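Local coordinates for protein alanine racemase (Oenococcus oeni PSU-1, PDB 3HUR) that belongs to the alanine racemase family, joining an N-terminal TIM-barrel domain to a C-terminal domain built largely of beta strands, at residues A[104-109]-A[161-166]; A[125-130]-A[136-141]; A[286-291]-A[335-340]; A[300-303]-A[308-311]. All blocks are in the same frame, centred on the assembly; numbering follows the deposited sequence.

Followed from the N terminus, the chain opens contact 1 at strand 103-107 and closes it only on strand 157-163. Contact 2 opens and closes in between: residues 136-141 fold back on strand 123-128, the strand between the two of contact 1, and the two contact centres lie about 6 Å apart. Both build on the parallel sheet of the barrel, though 136-141 is loop. In the C-terminal domain, contact 3 joins the end of strand 281-286 and the loop after it to strand 334-339. Its loop contains contact 4, a hairpin whose strand 302-305 neighbours 334-339. The two pairs sit on opposite sides of the chain's centre; contacts 2 and 4 are centred about 51 Å apart.

Contact 1: residues A[104-109]-A[161-166]; sequences VITIPS and SVYTHF
Thr106 and Tyr163 are the two residues that meet here, and the polar part of the contact is one hydrogen bond between their hydroxyls. Thr106 OG1 and Tyr163 OH are 2.7 Å apart, and the geometry allows either to donate. Trp85 NE1 adds a weak hydrogen bond to the threonine oxygen, so this buried hydroxyl has partners on two other strands.

Van der Waals contact adds little; the whole contact buries 81 Å². Thr106 CG2 approaches Tyr163 OH to 3.5 Å, while Thr106 OG1 stands obliquely to the ring, 3.6 Å from Tyr163 CZ. The two side chains cross at about a right angle. With chi1 at 79°, Tyr163 CG sits between its own backbone N and carbonyl carbon, and the ring extends over Ala128 of the intervening strand to reach the threonine. Trp85 meets the tyrosine ring edge-to-face.

No backbone bond joins the segments: their nearest CA atoms, Thr106 CA and Ser161 CA, are 9.1 Å apart, the spacing expected with strand 123-128 between them. A side-chain bridge across one parallel strand, on the face turned away from the surrounding helices, places the arrangement in the interior of a TIM barrel.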
loop_
_atom_site.group_PDB
_atom_site.type_symbol
_atom_site.label_atom_id
_atom_site.label_comp_id
_atom_site.label_asym_id
_atom_site.label_seq_id
_atom_site.Cartn_x
_atom_site.Cartn_y
_atom_site.Cartn_z
ATOM N N VAL A 104 33.095 2.735 -24.403
ATOM C CA VAL A 104 33.266 1.342 -24.717
ATOM C C VAL A 104 31.915 0.713 -24.926
ATOM O O VAL A 104 31.011 0.976 -24.176
ATOM C CB VAL A 104 33.945 0.594 -23.558
ATOM C CG1 VAL A 104 34.016 -0.915 -23.855
ATOM C CG2 VAL A 104 35.308 1.174 -23.267
ATOM N N ILE A 105 31.782 -0.165 -25.910
ATOM C CA ILE A 105 30.540 -0.912 -26.120
ATOM C C ILE A 105 30.804 -2.427 -26.131
ATOM O O ILE A 105 31.942 -2.867 -26.280
ATOM C CB ILE A 105 29.789 -0.466 -27.387
ATOM C CG1 ILE A 105 30.518 -0.871 -28.672
ATOM C CG2 ILE A 105 29.547 1.071 -27.372
ATOM C CD1 ILE A 105 29.725 -0.517 -29.910
ATOM N N THR A 106 29.743 -3.201 -25.900
ATOM C CA THR A 106 29.798 -4.644 -25.861
ATOM C C THR A 106 29.604 -5.202 -27.277
ATOM O O THR A 106 28.824 -4.671 -28.059
ATOM C CB THR A 106 28.743 -5.247 -24.901
ATOM O OG1 THR A 106 29.270 -5.341 -23.574
ATOM C CG2 THR A 106 28.364 -6.622 -25.318
ATOM N N ILE A 107 30.362 -6.247 -27.604
ATOM C CA ILE A 107 30.156 -6.952 -28.833
ATOM C C ILE A 107 29.146 -8.037 -28.516
ATOM O O ILE A 107 29.397 -8.895 -27.666
ATOM C CB ILE A 107 31.421 -7.618 -29.375
ATOM C CG1 ILE A 107 32.535 -6.596 -29.566
ATOM C CG2 ILE A 107 31.077 -8.271 -30.698
ATOM C CD1 ILE A 107 33.805 -7.155 -30.190
ATOM N N PRO A 108 28.003 -8.006 -29.194
ATOM C CA PRO A 108 26.926 -8.875 -28.797
ATOM C C PRO A 108 26.896 -10.219 -29.493
ATOM O O PRO A 108 26.286 -11.156 -28.962
ATOM C CB PRO A 108 25.693 -8.064 -29.205
ATOM C CG PRO A 108 26.121 -7.399 -30.423
ATOM C CD PRO A 108 27.539 -6.988 -30.145
ATOM N N SER A 109 27.500 -10.293 -30.687
ATOM C CA SER A 109 27.399 -11.468 -31.574
ATOM C C SER A 109 28.442 -11.404 -32.695
ATOM O O SER A 109 28.816 -10.309 -33.106
ATOM C CB SER A 109 25.991 -11.547 -32.203
ATOM O OG SER A 109 25.940 -10.817 -33.420
ATOM N N SER A 161 38.069 -5.244 -23.120
ATOM C CA SER A 161 37.884 -6.319 -22.138
ATOM C C SER A 161 37.358 -7.551 -22.825
ATOM O O SER A 161 36.637 -7.444 -23.824
ATOM C CB SER A 161 36.871 -5.920 -21.028
ATOM O OG SER A 161 37.245 -6.414 -19.734
ATOM N N VAL A 162 37.702 -8.710 -22.270
ATOM C CA VAL A 162 37.029 -9.948 -22.571
ATOM C C VAL A 162 36.506 -10.373 -21.234
ATOM O O VAL A 162 37.292 -10.509 -20.277
ATOM C CB VAL A 162 37.979 -11.044 -23.101
ATOM C CG1 VAL A 162 37.196 -12.340 -23.338
ATOM C CG2 VAL A 162 38.677 -10.573 -24.355
ATOM N N TYR A 163 35.190 -10.576 -21.147
ATOM C CA TYR A 163 34.546 -10.569 -19.841
ATOM C C TYR A 163 33.348 -11.496 -19.723
ATOM O O TYR A 163 32.730 -11.865 -20.715
ATOM C CB TYR A 163 34.115 -9.129 -19.483
ATOM C CG TYR A 163 32.843 -8.693 -20.150
ATOM C CD1 TYR A 163 32.841 -8.322 -21.468
ATOM C CD2 TYR A 163 31.631 -8.717 -19.473
ATOM C CE1 TYR A 163 31.681 -7.985 -22.119
ATOM C CE2 TYR A 163 30.451 -8.343 -20.109
ATOM C CZ TYR A 163 30.489 -7.962 -21.438
ATOM O OH TYR A 163 29.334 -7.598 -22.112
ATOM N N THR A 164 33.039 -11.843 -18.469
ATOM C CA THR A 164 31.845 -12.611 -18.112
ATOM C C THR A 164 31.474 -12.277 -16.672
ATOM O O THR A 164 32.194 -11.561 -15.987
ATOM C CB THR A 164 32.157 -14.136 -18.158
ATOM O OG1 THR A 164 30.951 -14.907 -18.208
ATOM C CG2 THR A 164 32.980 -14.571 -16.928
ATOM N N HIS A 165 30.408 -12.863 -16.160
ATOM C CA HIS A 165 30.224 -12.840 -14.688
ATOM C C HIS A 165 29.408 -14.031 -14.288
ATOM O O HIS A 165 28.660 -14.590 -15.113
ATOM C CB HIS A 165 29.429 -11.610 -14.243
ATOM C CG HIS A 165 28.010 -11.661 -14.702
ATOM N ND1 HIS A 165 26.971 -11.938 -13.847
ATOM C CD2 HIS A 165 27.481 -11.608 -15.950
ATOM C CE1 HIS A 165 25.847 -11.997 -14.544
ATOM N NE2 HIS A 165 26.133 -11.814 -15.824
ATOM N N PHE A 166 29.481 -14.317 -12.998
ATOM C CA PHE A 166 28.898 -15.486 -12.395
ATOM C C PHE A 166 27.572 -15.125 -11.737
ATOM O O PHE A 166 27.535 -14.317 -10.850
ATOM C CB PHE A 166 29.899 -16.071 -11.372
ATOM C CG PHE A 166 31.196 -16.513 -12.017
ATOM C CD1 PHE A 166 31.286 -17.745 -12.671
ATOM C CD2 PHE A 166 32.299 -15.683 -12.053
ATOM C CE1 PHE A 166 32.463 -18.133 -13.335
ATOM C CE2 PHE A 166 33.475 -16.083 -12.689
ATOM C CZ PHE A 166 33.552 -17.317 -13.325
#

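Contact 2: residues A[125-130]-A[136-141]; sequences VSLAID and IGFDKA
A single backbone bridge with side-chain packing on one flank, this contact lies where barrel strand 123-128 ends and the loop to helix 141-153 turns back across it. Ile129 and Phe138 are the bridged pair. The evidence is two hydrogen bonds of unlike geometry. Phe138 N reaches Ala128 O at 2.9 Å with an N-H...O angle of 170°. Asp130 N meets Phe138 O at the same 2.9 Å but only 132°, from above the carbonyl plane. The touching parts run 75° apart, which fits one bridge and no longer ladder. Gly137, with a positive phi, brings its CA to 3.5 Å from Ala128 O as a CA-H...O contact.

Beside the bridge, Leu127 and Phe138 cross at about a right angle, with Leu127 CD1 3.6 Å from Phe138 CZ. The leucine CG lies anti to its backbone N, which puts CD1 beside the ring. Ala128 O lies in the ring plane, at the edge, 3.5 Å from Phe138 CD2. Ile107 of the adjoining strand packs on the same phenylalanine.

Towards solvent, Asp130 and Asp139 lie side by side with nearly parallel carboxylates, and their OD2 atoms are 4.0 Å from each other without bonding. Asp130 OD1 instead accepts from Gly132 N inside the turn. Such a return of the chain belongs to a beta-alpha loop at the carboxyl end of a TIM-barrel strand.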
loop_
_atom_site.group_PDB
_atom_site.type_symbol
_atom_site.label_atom_id
_atom_site.label_comp_id
_atom_site.label_asym_id
_atom_site.label_seq_id
_atom_site.Cartn_x
_atom_site.Cartn_y
_atom_site.Cartn_z
ATOM N N VAL A 125 35.772 -1.838 -27.738
ATOM C CA VAL A 125 34.792 -2.897 -27.748
ATOM C C VAL A 125 35.126 -3.892 -26.673
ATOM O O VAL A 125 36.276 -3.993 -26.284
ATOM C CB VAL A 125 34.732 -3.612 -29.116
ATOM C CG1 VAL A 125 34.252 -2.643 -30.212
ATOM C CG2 VAL A 125 36.077 -4.245 -29.463
ATOM N N SER A 126 34.119 -4.597 -26.180
ATOM C CA SER A 126 34.288 -5.603 -25.159
ATOM C C SER A 126 33.642 -6.861 -25.635
ATOM O O SER A 126 32.556 -6.846 -26.171
ATOM C CB SER A 126 33.601 -5.225 -23.840
ATOM O OG SER A 126 34.396 -4.330 -23.107
ATOM N N LEU A 127 34.281 -7.971 -25.354
ATOM C CA LEU A 127 33.842 -9.224 -25.874
ATOM C C LEU A 127 33.282 -9.998 -24.705
ATOM O O LEU A 127 33.967 -10.257 -23.710
ATOM C CB LEU A 127 35.051 -9.908 -26.469
ATOM C CG LEU A 127 34.841 -11.116 -27.343
ATOM C CD1 LEU A 127 34.132 -10.725 -28.615
ATOM C CD2 LEU A 127 36.253 -11.613 -27.620
ATOM N N ALA A 128 32.009 -10.329 -24.811
ATOM C CA ALA A 128 31.286 -10.895 -23.698
ATOM C C ALA A 128 31.242 -12.382 -23.900
ATOM O O ALA A 128 30.835 -12.848 -24.954
ATOM C CB ALA A 128 29.877 -10.327 -23.642
ATOM N N ILE A 129 31.655 -13.118 -22.885
ATOM C CA ILE A 129 31.608 -14.545 -22.944
ATOM C C ILE A 129 30.373 -15.091 -22.246
ATOM O O ILE A 129 30.275 -15.077 -21.039
ATOM C CB ILE A 129 32.881 -15.174 -22.304
ATOM C CG1 ILE A 129 34.160 -14.544 -22.893
ATOM C CG2 ILE A 129 32.855 -16.671 -22.486
ATOM C CD1 ILE A 129 34.164 -14.439 -24.374
ATOM N N ASP A 130 29.438 -15.593 -23.026
ATOM C CA ASP A 130 28.280 -16.278 -22.473
ATOM C C ASP A 130 28.710 -17.587 -21.848
ATOM O O ASP A 130 28.800 -18.603 -22.525
ATOM C CB ASP A 130 27.239 -16.549 -23.571
ATOM C CG ASP A 130 25.949 -17.239 -23.041
ATOM O OD1 ASP A 130 25.780 -17.437 -21.809
ATOM O OD2 ASP A 130 25.086 -17.594 -23.881
ATOM N N ILE A 136 23.561 -12.541 -24.226
ATOM C CA ILE A 136 24.436 -11.558 -24.811
ATOM C C ILE A 136 25.809 -12.197 -25.035
ATOM O O ILE A 136 26.379 -12.838 -24.124
ATOM C CB ILE A 136 24.607 -10.303 -23.896
ATOM C CG1 ILE A 136 23.271 -9.851 -23.254
ATOM C CG2 ILE A 136 25.209 -9.163 -24.697
ATOM C CD1 ILE A 136 23.402 -8.603 -22.221
ATOM N N GLY A 137 26.335 -12.044 -26.249
ATOM C CA GLY A 137 27.711 -12.477 -26.537
ATOM C C GLY A 137 27.920 -13.931 -26.939
ATOM O O GLY A 137 27.007 -14.602 -27.413
ATOM N N PHE A 138 29.136 -14.414 -26.715
ATOM C CA PHE A 138 29.663 -15.578 -27.411
ATOM C C PHE A 138 29.717 -16.829 -26.559
ATOM O O PHE A 138 30.345 -16.810 -25.508
ATOM C CB PHE A 138 31.083 -15.271 -27.842
ATOM C CG PHE A 138 31.193 -14.146 -28.828
ATOM C CD1 PHE A 138 31.452 -14.407 -30.166
ATOM C CD2 PHE A 138 31.066 -12.825 -28.415
ATOM C CE1 PHE A 138 31.562 -13.365 -31.082
ATOM C CE2 PHE A 138 31.176 -11.785 -29.301
ATOM C CZ PHE A 138 31.422 -12.045 -30.643
ATOM N N ASP A 139 29.096 -17.916 -27.029
ATOM C CA ASP A 139 29.093 -19.207 -26.300
ATOM C C ASP A 139 29.777 -20.387 -27.039
ATOM O O ASP A 139 29.676 -21.552 -26.610
ATOM C CB ASP A 139 27.657 -19.612 -25.907
ATOM C CG ASP A 139 26.757 -19.882 -27.104
ATOM O OD1 ASP A 139 27.210 -19.770 -28.262
ATOM O OD2 ASP A 139 25.577 -20.213 -26.879
ATOM N N LYS A 140 30.485 -20.083 -28.121
ATOM C CA LYS A 140 31.150 -21.106 -28.928
ATOM C C LYS A 140 32.610 -20.742 -29.162
ATOM O O LYS A 140 32.934 -19.602 -29.472
ATOM C CB LYS A 140 30.414 -21.276 -30.254
ATOM C CG LYS A 140 29.047 -21.955 -30.096
ATOM C CD LYS A 140 28.267 -21.928 -31.416
ATOM C CE LYS A 140 26.779 -22.274 -31.225
ATOM N NZ LYS A 140 26.007 -21.970 -32.465
ATOM N N ALA A 141 33.490 -21.717 -28.994
ATOM C CA ALA A 141 34.926 -21.476 -29.028
ATOM C C ALA A 141 35.394 -21.033 -30.407
ATOM O O ALA A 141 36.288 -20.202 -30.514
ATOM C CB ALA A 141 35.685 -22.732 -28.575
#

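Contact 3: residues A[286-291]-A[335-340]; sequences LPFGYN and VTLIGK
Phe288 and Leu337 face each other from opposite directions, and with Val335 they account for most of the 168 Å² buried here. Leu337 lays its CD1 methyl over one face of the Phe288 ring: CD1 stands 4.2 Å from the ring centroid, 27° off the ring normal, a CH-pi contact. Its other methyl lies near the CE1-CZ side of the ring, Leu337 CD2 being 4.0 Å from Phe288 CE1. The ring is in place because Phe288 CG lies between the backbone N and the carbonyl carbon (chi1 55°), projecting the side chain from the loop toward the strand. Trp294 touches both Phe288 and Leu337, its ring plane about 55° from that of the phenylalanine.

Val335 works with Leu286 instead, the two meeting tip to tip. Both valine branches are used: Val335 CG2 is 3.7 Å from Leu286 CD2, and Val335 CG1 is 3.8 Å from Leu286 CD1. Val303 and Ile305 of the adjacent strand also pack on Val335.

Between Leu286 and Phe288 the chain bends through an inverse gamma turn centred on Pro287, with a weak Phe288 N to Leu286 O bond of 2.9 Å. Across the contact there is no hydrogen bond and no charged pair. Four buried apolar side chains meet through methyls and one aromatic face, so cohesion between the segments is probably due to dispersion and the exclusion of water, as in the core of a beta-rich domain.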
loop_
_atom_site.group_PDB
_atom_site.type_symbol
_atom_site.label_atom_id
_atom_site.label_comp_id
_atom_site.label_asym_id
_atom_site.label_seq_id
_atom_site.Cartn_x
_atom_site.Cartn_y
_atom_site.Cartn_z
ATOM N N LEU A 286 10.281 15.328 15.465
ATOM C CA LEU A 286 11.029 15.196 14.223
ATOM C C LEU A 286 10.003 15.182 13.102
ATOM O O LEU A 286 8.938 14.596 13.248
ATOM C CB LEU A 286 11.865 13.897 14.227
ATOM C CG LEU A 286 12.730 13.632 15.465
ATOM C CD1 LEU A 286 13.503 12.347 15.301
ATOM C CD2 LEU A 286 13.695 14.766 15.798
ATOM N N PRO A 287 10.305 15.827 11.983
ATOM C CA PRO A 287 9.267 15.986 11.002
ATOM C C PRO A 287 9.199 14.812 10.029
ATOM O O PRO A 287 9.239 14.999 8.817
ATOM C CB PRO A 287 9.656 17.284 10.328
ATOM C CG PRO A 287 11.168 17.219 10.310
ATOM C CD PRO A 287 11.500 16.610 11.636
ATOM N N PHE A 288 9.092 13.601 10.562
ATOM C CA PHE A 288 8.648 12.485 9.776
ATOM C C PHE A 288 7.676 11.601 10.518
ATOM O O PHE A 288 7.646 11.543 11.733
ATOM C CB PHE A 288 9.842 11.663 9.307
ATOM C CG PHE A 288 10.735 11.209 10.409
ATOM C CD1 PHE A 288 10.484 10.042 11.064
ATOM C CD2 PHE A 288 11.827 11.964 10.786
ATOM C CE1 PHE A 288 11.303 9.618 12.076
ATOM C CE2 PHE A 288 12.680 11.530 11.791
ATOM C CZ PHE A 288 12.402 10.357 12.438
ATOM N N GLY A 289 6.907 10.855 9.741
ATOM C CA GLY A 289 6.025 9.837 10.288
ATOM C C GLY A 289 5.532 8.913 9.219
ATOM O O GLY A 289 6.175 8.745 8.194
ATOM N N TYR A 290 4.345 8.358 9.409
ATOM C CA TYR A 290 3.887 7.285 8.536
ATOM C C TYR A 290 3.578 7.700 7.127
ATOM O O TYR A 290 3.279 6.834 6.337
ATOM C CB TYR A 290 2.678 6.561 9.141
ATOM C CG TYR A 290 3.038 5.796 10.392
ATOM C CD1 TYR A 290 3.825 4.652 10.328
ATOM C CD2 TYR A 290 2.577 6.203 11.640
ATOM C CE1 TYR A 290 4.166 3.955 11.487
ATOM C CE2 TYR A 290 2.908 5.510 12.796
ATOM C CZ TYR A 290 3.696 4.396 12.724
ATOM O OH TYR A 290 3.998 3.713 13.902
ATOM N N ASN A 291 3.577 9.003 6.827
ATOM C CA ASN A 291 3.485 9.488 5.442
ATOM C C ASN A 291 4.675 9.034 4.658
ATOM O O ASN A 291 4.626 9.064 3.434
ATOM C CB ASN A 291 3.577 11.009 5.359
ATOM C CG ASN A 291 2.265 11.666 5.169
ATOM O OD1 ASN A 291 1.277 11.000 4.856
ATOM N ND2 ASN A 291 2.229 13.006 5.352
ATOM N N VAL A 335 19.412 14.493 12.866
ATOM C CA VAL A 335 19.005 13.194 13.384
ATOM C C VAL A 335 19.242 12.132 12.319
ATOM O O VAL A 335 19.056 12.382 11.131
ATOM C CB VAL A 335 17.545 13.206 13.738
ATOM C CG1 VAL A 335 17.114 11.861 14.170
ATOM C CG2 VAL A 335 17.273 14.264 14.833
ATOM N N THR A 336 19.711 10.962 12.737
ATOM C CA THR A 336 19.980 9.867 11.806
ATOM C C THR A 336 19.108 8.669 12.173
ATOM O O THR A 336 19.009 8.281 13.325
ATOM C CB THR A 336 21.457 9.451 11.788
ATOM O OG1 THR A 336 22.256 10.578 11.442
ATOM C CG2 THR A 336 21.697 8.371 10.752
ATOM N N LEU A 337 18.456 8.109 11.170
ATOM C CA LEU A 337 17.592 6.985 11.371
ATOM C C LEU A 337 18.417 5.718 11.370
ATOM O O LEU A 337 19.487 5.685 10.784
ATOM C CB LEU A 337 16.510 6.978 10.291
ATOM C CG LEU A 337 15.370 7.836 10.847
ATOM C CD1 LEU A 337 15.160 9.067 10.057
ATOM C CD2 LEU A 337 14.101 6.981 11.018
ATOM N N ILE A 338 17.912 4.697 12.071
ATOM C CA ILE A 338 18.553 3.401 12.165
ATOM C C ILE A 338 17.690 2.366 11.487
ATOM O O ILE A 338 16.498 2.261 11.769
ATOM C CB ILE A 338 18.726 2.929 13.627
ATOM C CG1 ILE A 338 19.455 3.995 14.474
ATOM C CG2 ILE A 338 19.448 1.543 13.651
ATOM C CD1 ILE A 338 19.444 3.658 15.991
ATOM N N GLY A 339 18.302 1.592 10.602
ATOM C CA GLY A 339 17.594 0.563 9.839
ATOM C C GLY A 339 17.424 -0.743 10.606
ATOM O O GLY A 339 18.334 -1.191 11.323
ATOM N N LYS A 340 16.251 -1.354 10.445
ATOM C CA LYS A 340 15.991 -2.717 10.892
ATOM C C LYS A 340 17.138 -3.661 10.510
ATOM O O LYS A 340 17.508 -4.534 11.297
ATOM C CB LYS A 340 14.681 -3.217 10.273
ATOM C CG LYS A 340 13.402 -2.564 10.842
ATOM C CD LYS A 340 12.151 -3.210 10.253
ATOM C CE LYS A 340 10.865 -2.698 10.939
ATOM N NZ LYS A 340 9.646 -2.856 10.061
#

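Contact 4: residues A[300-303]-A[308-311]; sequences KSSV and KRMP
Val303 and Met310 form the tight centre of an antiparallel beta hairpin, strand 302-305 with strand 308-311. They are its hydrogen-bonded pair: Val303 N reaches Met310 O at 3.0 Å with an N-H...O angle of 169°, nearly along the C=O axis. The return bond, Met310 N to Val303 O, has the same length of 3.0 Å but is weak, bent to 131°. Ser302 and Pro311 make the next, non-hydrogen-bonded pair, with CA atoms only 4.4 Å apart. CA-H...O contacts fill in between the bonds; Arg309 CA lies 3.3 Å from Val303 O, and Pro311 CA 3.4 Å from Ser301 O. The Val303 and Met310 side chains lie on the same face, but Met310 extends away from Val303, and Val323 of strand 321-324 packs on both.

On the side of Ser302 and Pro311 the serine is buried, but Arg309 and Pro311 are exposed; Lys308, at the start of strand 308-311, is exposed too. Arg309 returns over the partner strand: its CG lies anti to the backbone N (chi1 -159°) and the chain stays extended as far as NE, which carries the guanidinium across Ser302. Ile338 of strand 334-339 touches both Ser302 and Arg309. No hydrogen bond joins this serine and arginine. Ser302 OG gives a weak bond to Ser301 O, and sits 3.5 Å above the plane of the Arg309 guanidinium, offset toward its rim.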
loop_
_atom_site.group_PDB
_atom_site.type_symbol
_atom_site.label_atom_id
_atom_site.label_comp_id
_atom_site.label_asym_id
_atom_site.label_seq_id
_atom_site.Cartn_x
_atom_site.Cartn_y
_atom_site.Cartn_z
ATOM N N LYS A 300 11.784 1.611 14.956
ATOM C CA LYS A 300 11.071 2.731 15.507
ATOM C C LYS A 300 11.177 2.834 17.039
ATOM O O LYS A 300 10.290 3.384 17.697
ATOM C CB LYS A 300 9.632 2.683 14.991
ATOM C CG LYS A 300 9.568 3.230 13.564
ATOM C CD LYS A 300 8.296 2.852 12.830
ATOM C CE LYS A 300 8.297 1.399 12.351
ATOM N NZ LYS A 300 8.677 1.276 10.940
ATOM N N SER A 301 12.296 2.376 17.591
ATOM C CA SER A 301 12.601 2.574 19.017
ATOM C C SER A 301 13.737 3.550 19.303
ATOM O O SER A 301 13.879 4.022 20.441
ATOM C CB SER A 301 12.931 1.234 19.676
ATOM O OG SER A 301 13.769 0.444 18.857
ATOM N N SER A 302 14.540 3.887 18.299
ATOM C CA SER A 302 15.695 4.750 18.530
ATOM C C SER A 302 16.152 5.540 17.329
ATOM O O SER A 302 15.974 5.117 16.201
ATOM C CB SER A 302 16.866 3.889 18.970
ATOM O OG SER A 302 16.856 3.804 20.360
ATOM N N VAL A 303 16.791 6.672 17.581
ATOM C CA VAL A 303 17.446 7.412 16.509
ATOM C C VAL A 303 18.802 7.827 17.034
ATOM O O VAL A 303 19.047 7.728 18.242
ATOM C CB VAL A 303 16.613 8.640 16.094
ATOM C CG1 VAL A 303 15.262 8.213 15.553
ATOM C CG2 VAL A 303 16.417 9.571 17.271
ATOM N N LYS A 308 24.980 9.748 19.700
ATOM C CA LYS A 308 24.307 8.943 20.704
ATOM C C LYS A 308 22.910 8.524 20.254
ATOM O O LYS A 308 22.260 9.123 19.394
ATOM C CB LYS A 308 24.218 9.678 22.062
ATOM C CG LYS A 308 25.335 10.725 22.319
ATOM C CD LYS A 308 25.693 10.883 23.826
ATOM C CE LYS A 308 26.963 11.762 24.048
ATOM N NZ LYS A 308 26.640 13.236 24.174
ATOM N N ARG A 309 22.424 7.531 20.955
ATOM C CA ARG A 309 21.264 6.824 20.575
ATOM C C ARG A 309 20.123 7.130 21.578
ATOM O O ARG A 309 20.071 6.539 22.649
ATOM C CB ARG A 309 21.697 5.379 20.606
ATOM C CG ARG A 309 20.873 4.461 19.805
ATOM C CD ARG A 309 21.575 3.082 19.635
ATOM N NE ARG A 309 20.561 2.033 19.460
ATOM C CZ ARG A 309 19.735 1.575 20.423
ATOM N NH1 ARG A 309 19.803 2.032 21.681
ATOM N NH2 ARG A 309 18.829 0.631 20.131
ATOM N N MET A 310 19.229 8.070 21.234
ATOM C CA MET A 310 18.114 8.473 22.127
ATOM C C MET A 310 16.800 7.791 21.697
ATOM O O MET A 310 16.646 7.453 20.521
ATOM C CB MET A 310 17.991 10.002 22.183
ATOM C CG MET A 310 19.213 10.662 22.838
ATOM S SD MET A 310 19.462 12.340 22.357
ATOM C CE MET A 310 21.246 12.541 22.272
ATOM N N PRO A 311 15.867 7.552 22.648
ATOM C CA PRO A 311 14.734 6.697 22.352
ATOM C C PRO A 311 13.515 7.418 21.773
ATOM O O PRO A 311 13.279 8.582 22.055
ATOM C CB PRO A 311 14.400 6.117 23.720
ATOM C CG PRO A 311 14.658 7.234 24.621
ATOM C CD PRO A 311 15.874 7.933 24.070
#